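Local coordinates for acetaldehyde dehydrogenase (Acetylating) (Geobacillus thermoglucosidasius, PDB 5J78), which probably catalyses the reversible, NAD-dependent conversion of acetaldehyde and coenzyme A to acetyl-CoA, at residues A[38-43]-A[131-136]; A[146-151]-A[178-183]; A[153-158]-A[191-196]. All coordinates share one frame; numbering follows the deposited sequence.

Contact 1: A[38-43]-A[131-136]; sequences NYLEEA and VGIVAG
Ile-133 reaches from its strand to the helix with both of its branches: CG2 goes to the side chain of Leu-40, CD1 to the backbone of Leu-40 and to Ala-43. The methyl CG2 of Ile-133 meets the tip of Leu-40 at CD2, 3.7 Å away; the two side chains run obliquely past one another, touching through a single methyl pair. Ile-133 carries CG1 beside its own N (chi1 -55°) and stays extended beyond it (chi2 175°), which sends CD1 to the turn between Leu-40 and Ala-43. There Ile-133 CD1 lies 3.6 Å from Leu-40 O. Ala-43 adds its CB at 4.2 Å from Ile-133 CD1, and because it is so small the helix can come close: the CA atoms of Ala-43 and Ile-133 are 6.9 Å apart. Only van der Waals contacts link the two segments; the side chains that meet are aliphatic, and CD1 also lies against a backbone carbonyl oxygen. All three residues are buried. A magnesium ion lies about 7 Å from the Ile-133 side chain. On the strand, the backbone N of Ile-133 is bonded to the carboxylate of Asp-215, while the CB of Val-134 points away from the helix. Helix 28-51 thus lies over one face of the sheet, where Leu-40 also rests on Val-162 and Ala-43 on Ala-160, both from strand 160-165, the parallel neighbour of strand 124-138.

Contact 2: A[146-151]-A[178-183]; sequences TVIFKA and RIMQEA
Met-180 packs on Val-147, Ile-148 and Ala-151 without any flat group in the interface: the Phe-149 side chain packs instead on residues such as Val-103 of helix 89-107 and Thr-440, and the Gln-181 amide gives its NE2 to Glu-185 and to the carbonyl of Pro-190. The contact is therefore a thioether chain laid against aliphatic carbons. Held beside the backbone N (chi1 -72°), Met-180 CG sits 3.8 Å from Ala-151 CB, its closest approach to the other helix. A further bend (chi2 -48°) turns SD across the partner helix, to the Ile-148 side, where Met-180 SD comes 4.4 Å from Ile-148 CG1. Val-147 lies on the other flank, its CG1 4.4 Å from Met-180 CG, a looser approach than that of Ala-151. Small Ala-151 opposite Met-180 brings their CA atoms to 7.1 Å. The segment axes pass 10.3 Å apart at a crossing angle of -35°. Ala-151 also touches Met-65, and Ile-148 touches Ala-69, both of helix 55-84. Two neighbouring helices, running roughly the same way and joined through a parallel strand, are the usual outcome of successive beta-alpha-beta crossovers, consistent with the Rossmann-like cofactor domain of aldehyde dehydrogenases.

Contact 3: A[153-158]-A[191-196]; sequences IAVKAR and KGLISC
Val-155, in the last turn of helix 143-156, puts one methyl, CG2, against both Leu-193 and Ile-194, where the chain enters strand 194-196. This is helix-on-sheet packing within the parallel alpha/beta part of the fold, which is consistent with the Rossmann-like domain of the aldehyde dehydrogenase family. The second segment begins at the surface with Lys-191, whose NZ forms a salt bridge with Glu-185 at the end of helix 170-186. Gly-192 then turns the chain with a positive phi of 90°, a conformation in which a CB would press on the preceding carbonyl oxygen. Leu-193 is the first residue to face the helix. Its CG is anti to the backbone N (chi1 -169°), and its CD2 branch reaches Val-155 CG2 at 3.9 Å, the two side chains passing at a slant. Ile-194 follows: its CB is not aimed at the helix, but the CG1 branch carries CD1 to within 4.1 Å of the same Val-155 CG2, the side chains meeting at about a right angle. One valine methyl is thus shared by two neighbouring residues. The backbone N of Ile-194 gives its hydrogen to Gln-181 OE1, which ties the strand's start to helix 170-186. Ser-195 pairs through its backbone with Ile-161 and Phe-163 of strand 160-165, and Cys-196 lies against Thr-173 and Ala-177. On the other side, helix 143-156 ends in a Schellman motif, Arg-158 being the first residue to leave helical angles: it takes a positive phi (79°), and Arg-158 N hydrogen-bonds to Val-155 O at 2.8 Å.

How the contacts relate
From the N terminus, helix 28-51 comes first, and contact 1 closes an excursion of 87 residues when strand 124-138 reaches it. Only then do the other two open, both from helix 143-156; contact 2 closes 26 residues and contact 3 closes 32, each span holding strand 160-165. They cross, since helix 170-186 completes contact 2 before strand 194-196 completes contact 3. Contacts 1 and 3 each lay a helix on the same mixed sheet, from opposite faces, while contact 2 joins two helices on the contact 3 side. Segment 191-196 serves both sides: Ile-194 reaches helix 143-156, while Tyr-39 OH lies 3.2 Å from Cys-196 O, a probable hydrogen bond.

Contact 1: A[38-43]-A[131-136]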
ATOM      1  N   ASN A  38       8.305  10.195  21.334  1.00 18.04           N
ATOM      2  CA  ASN A  38       8.554  10.817  22.623  1.00 20.04           C
ATOM      3  C   ASN A  38       7.419  11.750  23.077  1.00 20.80           C
ATOM      4  O   ASN A  38       7.016  11.709  24.230  1.00 17.05           O
ATOM      5  CB  ASN A  38       9.862  11.597  22.589  1.00 23.02           C
ATOM      6  CG  ASN A  38      11.091  10.689  22.461  1.00 19.76           C
ATOM      7  OD1 ASN A  38      11.061   9.526  22.811  1.00 26.47           O
ATOM      8  ND2 ASN A  38      12.176  11.241  21.947  1.00 31.08           N
ATOM      9  N   TYR A  39       6.918  12.598  22.182  1.00 18.56           N
ATOM     10  CA  TYR A  39       5.809  13.489  22.532  1.00 21.83           C
ATOM     11  C   TYR A  39       4.558  12.725  22.938  1.00 18.27           C
ATOM     12  O   TYR A  39       3.875  13.102  23.891  1.00 13.45           O
ATOM     13  CB  TYR A  39       5.460  14.422  21.363  1.00 14.83           C
ATOM     14  CG  TYR A  39       6.499  15.466  21.046  1.00 17.14           C
ATOM     15  CD1 TYR A  39       7.532  15.754  21.929  1.00 25.79           C
ATOM     16  CD2 TYR A  39       6.441  16.173  19.850  1.00 30.24           C
ATOM     17  CE1 TYR A  39       8.488  16.726  21.623  1.00 25.50           C
ATOM     18  CE2 TYR A  39       7.376  17.137  19.538  1.00 26.26           C
ATOM     19  CZ  TYR A  39       8.404  17.411  20.427  1.00 27.74           C
ATOM     20  OH  TYR A  39       9.348  18.369  20.114  1.00 29.44           O
ATOM     21  N   LEU A  40       4.224  11.676  22.200  1.00 14.64           N
ATOM     22  CA  LEU A  40       2.996  10.957  22.511  1.00 13.33           C
ATOM     23  C   LEU A  40       3.106  10.239  23.862  1.00 22.78           C
ATOM     24  O   LEU A  40       2.143  10.189  24.622  1.00 16.63           O
ATOM     25  CB  LEU A  40       2.665   9.965  21.405  1.00 13.07           C
ATOM     26  CG  LEU A  40       2.146  10.570  20.113  1.00 23.92           C
ATOM     27  CD1 LEU A  40       2.229   9.539  18.991  1.00 24.29           C
ATOM     28  CD2 LEU A  40       0.722  11.064  20.286  1.00 24.24           C
ATOM     29  N   GLU A  41       4.273   9.702  24.188  1.00 20.87           N
ATOM     30  CA  GLU A  41       4.388   9.000  25.464  1.00 21.66           C
ATOM     31  C   GLU A  41       4.364  10.005  26.607  1.00 20.44           C
ATOM     32  O   GLU A  41       3.707   9.788  27.617  1.00 22.11           O
ATOM     33  CB  GLU A  41       5.638   8.133  25.505  1.00 25.59           C
ATOM     34  CG  GLU A  41       5.306   6.684  25.215  1.00 48.40           C
ATOM     35  CD  GLU A  41       6.426   5.961  24.540  1.00 64.55           C
ATOM     36  OE1 GLU A  41       7.587   6.159  24.964  1.00 65.93           O
ATOM     37  OE2 GLU A  41       6.144   5.209  23.579  1.00 71.78           O
ATOM     38  N   GLU A  42       5.028  11.133  26.428  1.00 19.00           N
ATOM     39  CA  GLU A  42       4.954  12.188  27.422  1.00 23.87           C
ATOM     40  C   GLU A  42       3.534  12.761  27.495  1.00 26.70           C
ATOM     41  O   GLU A  42       3.045  13.078  28.579  1.00 20.38           O
ATOM     42  CB  GLU A  42       5.973  13.285  27.108  1.00 22.67           C
ATOM     43  CG  GLU A  42       7.413  12.833  27.339  1.00 36.17           C
ATOM     44  CD  GLU A  42       8.417  13.497  26.386  1.00 59.11           C
ATOM     45  OE1 GLU A  42       8.097  14.567  25.819  1.00 55.47           O
ATOM     46  OE2 GLU A  42       9.524  12.943  26.197  1.00 55.51           O
ATOM     47  N   ALA A  43       2.863  12.844  26.350  1.00 20.77           N
ATOM     48  CA  ALA A  43       1.486  13.328  26.307  1.00 18.46           C
ATOM     49  C   ALA A  43       0.545  12.348  27.030  1.00 19.21           C
ATOM     50  O   ALA A  43      -0.409  12.750  27.690  1.00 19.77           O
ATOM     51  CB  ALA A  43       1.041  13.544  24.863  1.00 14.20           C
ATOM     52  N   VAL A 131     -11.131  12.411  25.164  1.00 10.44           N
ATOM     53  CA  VAL A 131     -10.752  11.496  24.100  1.00 16.16           C
ATOM     54  C   VAL A 131      -9.341  10.979  24.266  1.00 21.40           C
ATOM     55  O   VAL A 131      -9.010   9.922  23.726  1.00 18.18           O
ATOM     56  CB  VAL A 131     -10.867  12.133  22.712  1.00 12.05           C
ATOM     57  CG1 VAL A 131     -12.317  12.415  22.398  1.00 18.71           C
ATOM     58  CG2 VAL A 131     -10.002  13.404  22.592  1.00 19.68           C
ATOM     59  N   GLY A 132      -8.518  11.730  25.001  1.00 18.60           N
ATOM     60  CA  GLY A 132      -7.164  11.312  25.316  1.00 20.65           C
ATOM     61  C   GLY A 132      -6.080  12.212  24.728  1.00 19.21           C
ATOM     62  O   GLY A 132      -5.732  13.256  25.305  1.00 21.06           O
ATOM     63  N   ILE A 133      -5.500  11.781  23.613  1.00 15.10           N
ATOM     64  CA  ILE A 133      -4.446  12.555  22.939  1.00 17.79           C
ATOM     65  C   ILE A 133      -4.929  12.968  21.565  1.00 16.80           C
ATOM     66  O   ILE A 133      -5.296  12.112  20.745  1.00 17.95           O
ATOM     67  CB  ILE A 133      -3.140  11.754  22.774  1.00 15.92           C
ATOM     68  CG1 ILE A 133      -2.669  11.237  24.126  1.00 19.99           C
ATOM     69  CG2 ILE A 133      -2.051  12.623  22.088  1.00 14.93           C
ATOM     70  CD1 ILE A 133      -1.453  10.331  24.029  1.00 23.64           C
ATOM     71  N   VAL A 134      -4.927  14.272  21.331  1.00 18.06           N
ATOM     72  CA  VAL A 134      -5.329  14.848  20.048  1.00 12.76           C
ATOM     73  C   VAL A 134      -4.095  15.152  19.218  1.00 13.16           C
ATOM     74  O   VAL A 134      -3.094  15.670  19.737  1.00 11.63           O
ATOM     75  CB  VAL A 134      -6.157  16.145  20.220  1.00 15.96           C
ATOM     76  CG1 VAL A 134      -6.603  16.716  18.833  1.00 17.01           C
ATOM     77  CG2 VAL A 134      -7.372  15.884  21.101  1.00 16.95           C
ATOM     78  N   ALA A 135      -4.164  14.786  17.939  1.00 14.89           N
ATOM     79  CA  ALA A 135      -3.171  15.169  16.946  1.00 13.80           C
ATOM     80  C   ALA A 135      -3.707  16.388  16.177  1.00 15.79           C
ATOM     81  O   ALA A 135      -4.722  16.312  15.491  1.00 18.26           O
ATOM     82  CB  ALA A 135      -2.876  14.022  16.015  1.00 15.46           C
ATOM     83  N   GLY A 136      -3.035  17.516  16.316  1.00 12.35           N
ATOM     84  CA  GLY A 136      -3.513  18.770  15.736  1.00 17.68           C
ATOM     85  C   GLY A 136      -2.707  19.191  14.518  1.00 18.69           C
ATOM     86  O   GLY A 136      -1.566  19.636  14.655  1.00 14.19           O
TER

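Contact 2: A[146-151]-A[178-183]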
ATOM      1  N   THR A 146      -4.517  29.048  15.086  1.00 15.92           N
ATOM      2  CA  THR A 146      -5.116  27.700  15.105  1.00 18.19           C
ATOM      3  C   THR A 146      -4.548  26.882  16.274  1.00 17.52           C
ATOM      4  O   THR A 146      -5.243  26.049  16.887  1.00 16.43           O
ATOM      5  CB  THR A 146      -4.884  26.946  13.772  1.00 11.27           C
ATOM      6  OG1 THR A 146      -5.417  27.707  12.676  1.00 14.11           O
ATOM      7  CG2 THR A 146      -5.585  25.572  13.779  1.00 18.52           C
ATOM      8  N   VAL A 147      -3.279  27.117  16.574  1.00 13.25           N
ATOM      9  CA  VAL A 147      -2.635  26.488  17.710  1.00  9.77           C
ATOM     10  C   VAL A 147      -3.294  26.945  18.992  1.00 15.34           C
ATOM     11  O   VAL A 147      -3.580  26.123  19.882  1.00 18.86           O
ATOM     12  CB  VAL A 147      -1.128  26.806  17.777  1.00 20.07           C
ATOM     13  CG1 VAL A 147      -0.564  26.483  19.149  1.00 18.32           C
ATOM     14  CG2 VAL A 147      -0.388  26.052  16.700  1.00 24.67           C
ATOM     15  N   ILE A 148      -3.515  28.253  19.097  1.00 13.73           N
ATOM     16  CA  ILE A 148      -4.138  28.822  20.290  1.00 18.17           C
ATOM     17  C   ILE A 148      -5.538  28.227  20.454  1.00 15.73           C
ATOM     18  O   ILE A 148      -5.896  27.726  21.520  1.00 16.56           O
ATOM     19  CB  ILE A 148      -4.208  30.351  20.191  1.00 19.12           C
ATOM     20  CG1 ILE A 148      -2.796  30.957  20.251  1.00 27.95           C
ATOM     21  CG2 ILE A 148      -5.081  30.929  21.298  1.00 19.58           C
ATOM     22  CD1 ILE A 148      -2.721  32.364  19.749  1.00 16.96           C
ATOM     23  N   PHE A 149      -6.310  28.279  19.375  1.00 17.01           N
ATOM     24  CA  PHE A 149      -7.681  27.765  19.346  1.00 17.84           C
ATOM     25  C   PHE A 149      -7.730  26.287  19.762  1.00 19.38           C
ATOM     26  O   PHE A 149      -8.449  25.921  20.690  1.00 16.24           O
ATOM     27  CB  PHE A 149      -8.267  27.997  17.939  1.00 15.20           C
ATOM     28  CG  PHE A 149      -9.301  26.992  17.525  1.00 13.73           C
ATOM     29  CD1 PHE A 149     -10.563  26.960  18.132  1.00 15.87           C
ATOM     30  CD2 PHE A 149      -9.024  26.086  16.515  1.00 15.13           C
ATOM     31  CE1 PHE A 149     -11.517  26.009  17.746  1.00 17.69           C
ATOM     32  CE2 PHE A 149      -9.966  25.134  16.131  1.00 16.56           C
ATOM     33  CZ  PHE A 149     -11.213  25.096  16.750  1.00 14.58           C
ATOM     34  N   LYS A 150      -6.917  25.453  19.116  1.00 20.85           N
ATOM     35  CA  LYS A 150      -6.923  24.015  19.389  1.00 14.86           C
ATOM     36  C   LYS A 150      -6.395  23.662  20.774  1.00 22.70           C
ATOM     37  O   LYS A 150      -6.894  22.729  21.426  1.00 13.50           O
ATOM     38  CB  LYS A 150      -6.120  23.274  18.316  1.00 14.97           C
ATOM     39  CG  LYS A 150      -6.836  23.248  16.983  1.00 13.62           C
ATOM     40  CD  LYS A 150      -6.117  22.396  15.939  1.00 15.29           C
ATOM     41  CE  LYS A 150      -6.949  22.330  14.663  1.00 21.76           C
ATOM     42  NZ  LYS A 150      -6.298  21.573  13.560  1.00 20.06           N
ATOM     43  N   ALA A 151      -5.387  24.387  21.236  1.00 16.16           N
ATOM     44  CA  ALA A 151      -4.838  24.100  22.558  1.00 16.98           C
ATOM     45  C   ALA A 151      -5.858  24.394  23.638  1.00 15.37           C
ATOM     46  O   ALA A 151      -6.008  23.606  24.571  1.00 13.76           O
ATOM     47  CB  ALA A 151      -3.563  24.901  22.807  1.00 23.58           C
ATOM     48  N   ARG A 178       4.722  26.337  22.431  0.51 20.07           N
ATOM     49  CA  ARG A 178       5.627  26.572  23.550  0.51 18.69           C
ATOM     50  C   ARG A 178       4.980  27.526  24.559  0.51 19.95           C
ATOM     51  O   ARG A 178       4.959  27.269  25.758  0.51 18.49           O
ATOM     52  CB  ARG A 178       6.947  27.158  23.023  0.51 24.27           C
ATOM     53  CG  ARG A 178       8.217  26.760  23.758  0.51 29.06           C
ATOM     54  CD  ARG A 178       9.472  27.190  22.952  0.51 22.31           C
ATOM     55  NE  ARG A 178       9.824  26.210  21.916  0.51 21.85           N
ATOM     56  CZ  ARG A 178       9.954  26.460  20.614  0.51 19.09           C
ATOM     57  NH1 ARG A 178       9.772  27.690  20.111  0.51 17.86           N
ATOM     58  NH2 ARG A 178      10.280  25.456  19.807  0.51 24.69           N
ATOM     59  N   ILE A 179       4.432  28.621  24.046  1.00 22.92           N
ATOM     60  CA  ILE A 179       3.773  29.617  24.869  1.00 19.90           C
ATOM     61  C   ILE A 179       2.522  29.043  25.556  1.00 23.15           C
ATOM     62  O   ILE A 179       2.277  29.329  26.720  1.00 18.79           O
ATOM     63  CB  ILE A 179       3.403  30.851  24.030  1.00 18.19           C
ATOM     64  CG1 ILE A 179       4.666  31.665  23.717  1.00 24.60           C
ATOM     65  CG2 ILE A 179       2.429  31.760  24.768  1.00 23.39           C
ATOM     66  CD1 ILE A 179       4.487  32.632  22.588  1.00 37.09           C
ATOM     67  N   MET A 180       1.743  28.229  24.846  1.00 24.86           N
ATOM     68  CA  MET A 180       0.579  27.573  25.452  1.00 21.29           C
ATOM     69  C   MET A 180       0.976  26.636  26.616  1.00 19.28           C
ATOM     70  O   MET A 180       0.341  26.652  27.675  1.00 17.69           O
ATOM     71  CB  MET A 180      -0.207  26.806  24.379  1.00 17.34           C
ATOM     72  CG  MET A 180      -0.995  27.685  23.389  1.00 19.16           C
ATOM     73  SD  MET A 180      -2.024  28.999  24.120  1.00 24.23           S
ATOM     74  CE  MET A 180      -0.865  30.332  24.198  1.00 31.28           C
ATOM     75  N   GLN A 181       2.030  25.834  26.427  1.00 18.24           N
ATOM     76  CA  GLN A 181       2.482  24.882  27.451  1.00 20.68           C
ATOM     77  C   GLN A 181       3.047  25.585  28.684  1.00 26.29           C
ATOM     78  O   GLN A 181       2.810  25.162  29.815  1.00 14.96           O
ATOM     79  CB  GLN A 181       3.537  23.937  26.868  1.00 19.60           C
ATOM     80  CG  GLN A 181       4.238  23.069  27.875  1.00 18.53           C
ATOM     81  CD  GLN A 181       3.306  22.019  28.458  1.00 29.33           C
ATOM     82  OE1 GLN A 181       2.280  21.676  27.857  1.00 26.14           O
ATOM     83  NE2 GLN A 181       3.653  21.507  29.633  1.00 19.00           N
ATOM     84  N   GLU A 182       3.817  26.643  28.468  1.00 18.47           N
ATOM     85  CA  GLU A 182       4.393  27.391  29.587  1.00 20.30           C
ATOM     86  C   GLU A 182       3.303  28.071  30.403  1.00 20.72           C
ATOM     87  O   GLU A 182       3.350  28.062  31.627  1.00 24.75           O
ATOM     88  CB  GLU A 182       5.412  28.417  29.079  1.00 25.68           C
ATOM     89  CG  GLU A 182       6.689  27.733  28.650  1.00 50.65           C
ATOM     90  CD  GLU A 182       7.704  28.652  28.007  1.00 63.83           C
ATOM     91  OE1 GLU A 182       7.420  29.869  27.861  1.00 52.68           O
ATOM     92  OE2 GLU A 182       8.793  28.135  27.651  1.00 49.08           O
ATOM     93  N   ALA A 183       2.323  28.661  29.723  1.00 20.49           N
ATOM     94  CA  ALA A 183       1.157  29.231  30.400  1.00 22.71           C
ATOM     95  C   ALA A 183       0.391  28.172  31.207  1.00 24.74           C
ATOM     96  O   ALA A 183      -0.080  28.429  32.311  1.00 20.85           O
ATOM     97  CB  ALA A 183       0.237  29.884  29.381  1.00 20.30           C
TER

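Contact 3: A[153-158]-A[191-196]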
ATOM      1  N   ILE A 153      -9.280  24.450  23.363  1.00 18.54           N
ATOM      2  CA  ILE A 153     -10.407  23.511  23.373  1.00 17.72           C
ATOM      3  C   ILE A 153      -9.945  22.102  23.764  1.00 22.05           C
ATOM      4  O   ILE A 153     -10.693  21.358  24.391  1.00 21.87           O
ATOM      5  CB  ILE A 153     -11.160  23.451  22.010  1.00 12.11           C
ATOM      6  CG1 ILE A 153     -10.291  22.911  20.864  1.00 16.95           C
ATOM      7  CG2 ILE A 153     -11.763  24.826  21.640  1.00 17.86           C
ATOM      8  CD1 ILE A 153     -11.118  22.615  19.590  1.00 16.12           C
ATOM      9  N   ALA A 154      -8.714  21.739  23.423  1.00 18.84           N
ATOM     10  CA  ALA A 154      -8.211  20.421  23.798  1.00 12.77           C
ATOM     11  C   ALA A 154      -8.015  20.308  25.298  1.00 18.02           C
ATOM     12  O   ALA A 154      -8.379  19.297  25.904  1.00 13.97           O
ATOM     13  CB  ALA A 154      -6.897  20.106  23.076  1.00 18.80           C
ATOM     14  N   VAL A 155      -7.425  21.333  25.910  1.00 19.56           N
ATOM     15  CA  VAL A 155      -7.104  21.244  27.335  1.00 19.80           C
ATOM     16  C   VAL A 155      -8.370  21.398  28.187  1.00 17.42           C
ATOM     17  O   VAL A 155      -8.527  20.727  29.195  1.00 18.33           O
ATOM     18  CB  VAL A 155      -6.046  22.294  27.737  1.00 23.47           C
ATOM     19  CG1 VAL A 155      -5.839  22.339  29.266  1.00 15.17           C
ATOM     20  CG2 VAL A 155      -4.732  21.984  27.046  1.00 22.42           C
ATOM     21  N   LYS A 156      -9.279  22.267  27.764  1.00 17.87           N
ATOM     22  CA  LYS A 156     -10.541  22.450  28.471  1.00 19.63           C
ATOM     23  C   LYS A 156     -11.323  21.125  28.554  1.00 28.78           C
ATOM     24  O   LYS A 156     -11.990  20.865  29.558  1.00 16.07           O
ATOM     25  CB  LYS A 156     -11.363  23.541  27.781  1.00 16.15           C
ATOM     26  CG  LYS A 156     -12.799  23.723  28.276  1.00 25.16           C
ATOM     27  CD  LYS A 156     -12.887  24.312  29.666  1.00 21.27           C
ATOM     28  CE  LYS A 156     -14.300  24.120  30.224  1.00 22.47           C
ATOM     29  NZ  LYS A 156     -14.619  24.982  31.405  1.00 23.30           N
ATOM     30  N   ALA A 157     -11.217  20.280  27.524  1.00 21.80           N
ATOM     31  CA  ALA A 157     -11.883  18.966  27.539  1.00 22.49           C
ATOM     32  C   ALA A 157     -11.024  17.877  28.187  1.00 23.42           C
ATOM     33  O   ALA A 157     -11.400  16.687  28.206  1.00 17.12           O
ATOM     34  CB  ALA A 157     -12.275  18.563  26.125  1.00 19.95           C
ATOM     35  N   ARG A 158      -9.866  18.301  28.690  1.00 18.71           N
ATOM     36  CA  ARG A 158      -8.961  17.498  29.528  1.00 18.19           C
ATOM     37  C   ARG A 158      -8.104  16.518  28.736  1.00 16.31           C
ATOM     38  O   ARG A 158      -7.755  15.443  29.217  1.00 20.36           O
ATOM     39  CB  ARG A 158      -9.745  16.756  30.615  1.00 18.05           C
ATOM     40  CG  ARG A 158     -10.569  17.692  31.514  1.00 19.75           C
ATOM     41  CD  ARG A 158     -11.836  17.037  32.022  1.00 27.67           C
ATOM     42  NE  ARG A 158     -11.537  16.033  33.028  1.00 20.96           N
ATOM     43  CZ  ARG A 158     -12.257  14.938  33.247  1.00 29.16           C
ATOM     44  NH1 ARG A 158     -13.344  14.678  32.544  1.00 17.42           N
ATOM     45  NH2 ARG A 158     -11.893  14.101  34.193  1.00 25.38           N
ATOM     46  N   LYS A 191       4.051  18.821  32.743  1.00 16.48           N
ATOM     47  CA  LYS A 191       4.927  18.889  31.573  1.00 19.67           C
ATOM     48  C   LYS A 191       4.456  17.923  30.480  1.00 25.05           C
ATOM     49  O   LYS A 191       3.969  16.834  30.789  1.00 21.65           O
ATOM     50  CB  LYS A 191       6.368  18.552  31.942  1.00 27.04           C
ATOM     51  CG  LYS A 191       7.064  19.636  32.729  1.00 41.94           C
ATOM     52  CD  LYS A 191       8.441  19.190  33.218  1.00 57.38           C
ATOM     53  CE  LYS A 191       9.066  20.253  34.120  1.00 55.93           C
ATOM     54  NZ  LYS A 191       9.110  21.603  33.471  1.00 50.55           N
ATOM     55  N   GLY A 192       4.616  18.320  29.216  1.00 21.28           N
ATOM     56  CA  GLY A 192       4.400  17.419  28.095  1.00 23.25           C
ATOM     57  C   GLY A 192       2.976  17.402  27.567  1.00 25.71           C
ATOM     58  O   GLY A 192       2.672  16.660  26.637  1.00 27.47           O
ATOM     59  N   LEU A 193       2.112  18.234  28.144  1.00 17.07           N
ATOM     60  CA  LEU A 193       0.700  18.265  27.786  1.00 22.41           C
ATOM     61  C   LEU A 193       0.451  18.742  26.363  1.00 27.93           C
ATOM     62  O   LEU A 193      -0.413  18.211  25.650  1.00 17.39           O
ATOM     63  CB  LEU A 193      -0.044  19.175  28.748  1.00 15.22           C
ATOM     64  CG  LEU A 193      -1.556  19.087  28.658  1.00 18.19           C
ATOM     65  CD1 LEU A 193      -2.060  17.724  29.141  1.00 16.91           C
ATOM     66  CD2 LEU A 193      -2.177  20.200  29.454  1.00 14.16           C
ATOM     67  N   ILE A 194       1.196  19.785  25.999  1.00 20.09           N
ATOM     68  CA  ILE A 194       1.122  20.459  24.709  1.00 17.32           C
ATOM     69  C   ILE A 194       2.515  20.447  24.103  1.00 23.46           C
ATOM     70  O   ILE A 194       3.472  20.911  24.732  1.00 16.47           O
ATOM     71  CB  ILE A 194       0.653  21.904  24.841  1.00 17.27           C
ATOM     72  CG1 ILE A 194      -0.718  21.972  25.511  1.00 21.27           C
ATOM     73  CG2 ILE A 194       0.610  22.594  23.495  1.00 19.01           C
ATOM     74  CD1 ILE A 194      -0.998  23.321  26.124  1.00 25.18           C
ATOM     75  N   SER A 195       2.623  19.909  22.896  1.00 16.72           N
ATOM     76  CA  SER A 195       3.914  19.746  22.224  1.00 16.03           C
ATOM     77  C   SER A 195       3.747  20.032  20.746  1.00 17.56           C
ATOM     78  O   SER A 195       2.619  20.103  20.245  1.00 18.59           O
ATOM     79  CB  SER A 195       4.479  18.332  22.441  1.00 20.22           C
ATOM     80  OG  SER A 195       3.542  17.326  22.062  1.00 16.26           O
ATOM     81  N   CYS A 196       4.868  20.207  20.046  1.00 20.54           N
ATOM     82  CA  CYS A 196       4.838  20.459  18.611  1.00 17.68           C
ATOM     83  C   CYS A 196       6.070  19.883  17.922  1.00 25.08           C
ATOM     84  O   CYS A 196       7.195  20.073  18.378  1.00 18.58           O
ATOM     85  CB  CYS A 196       4.731  21.963  18.360  1.00 20.35           C
ATOM     86  SG  CYS A 196       4.576  22.503  16.647  1.00 19.29           S
TER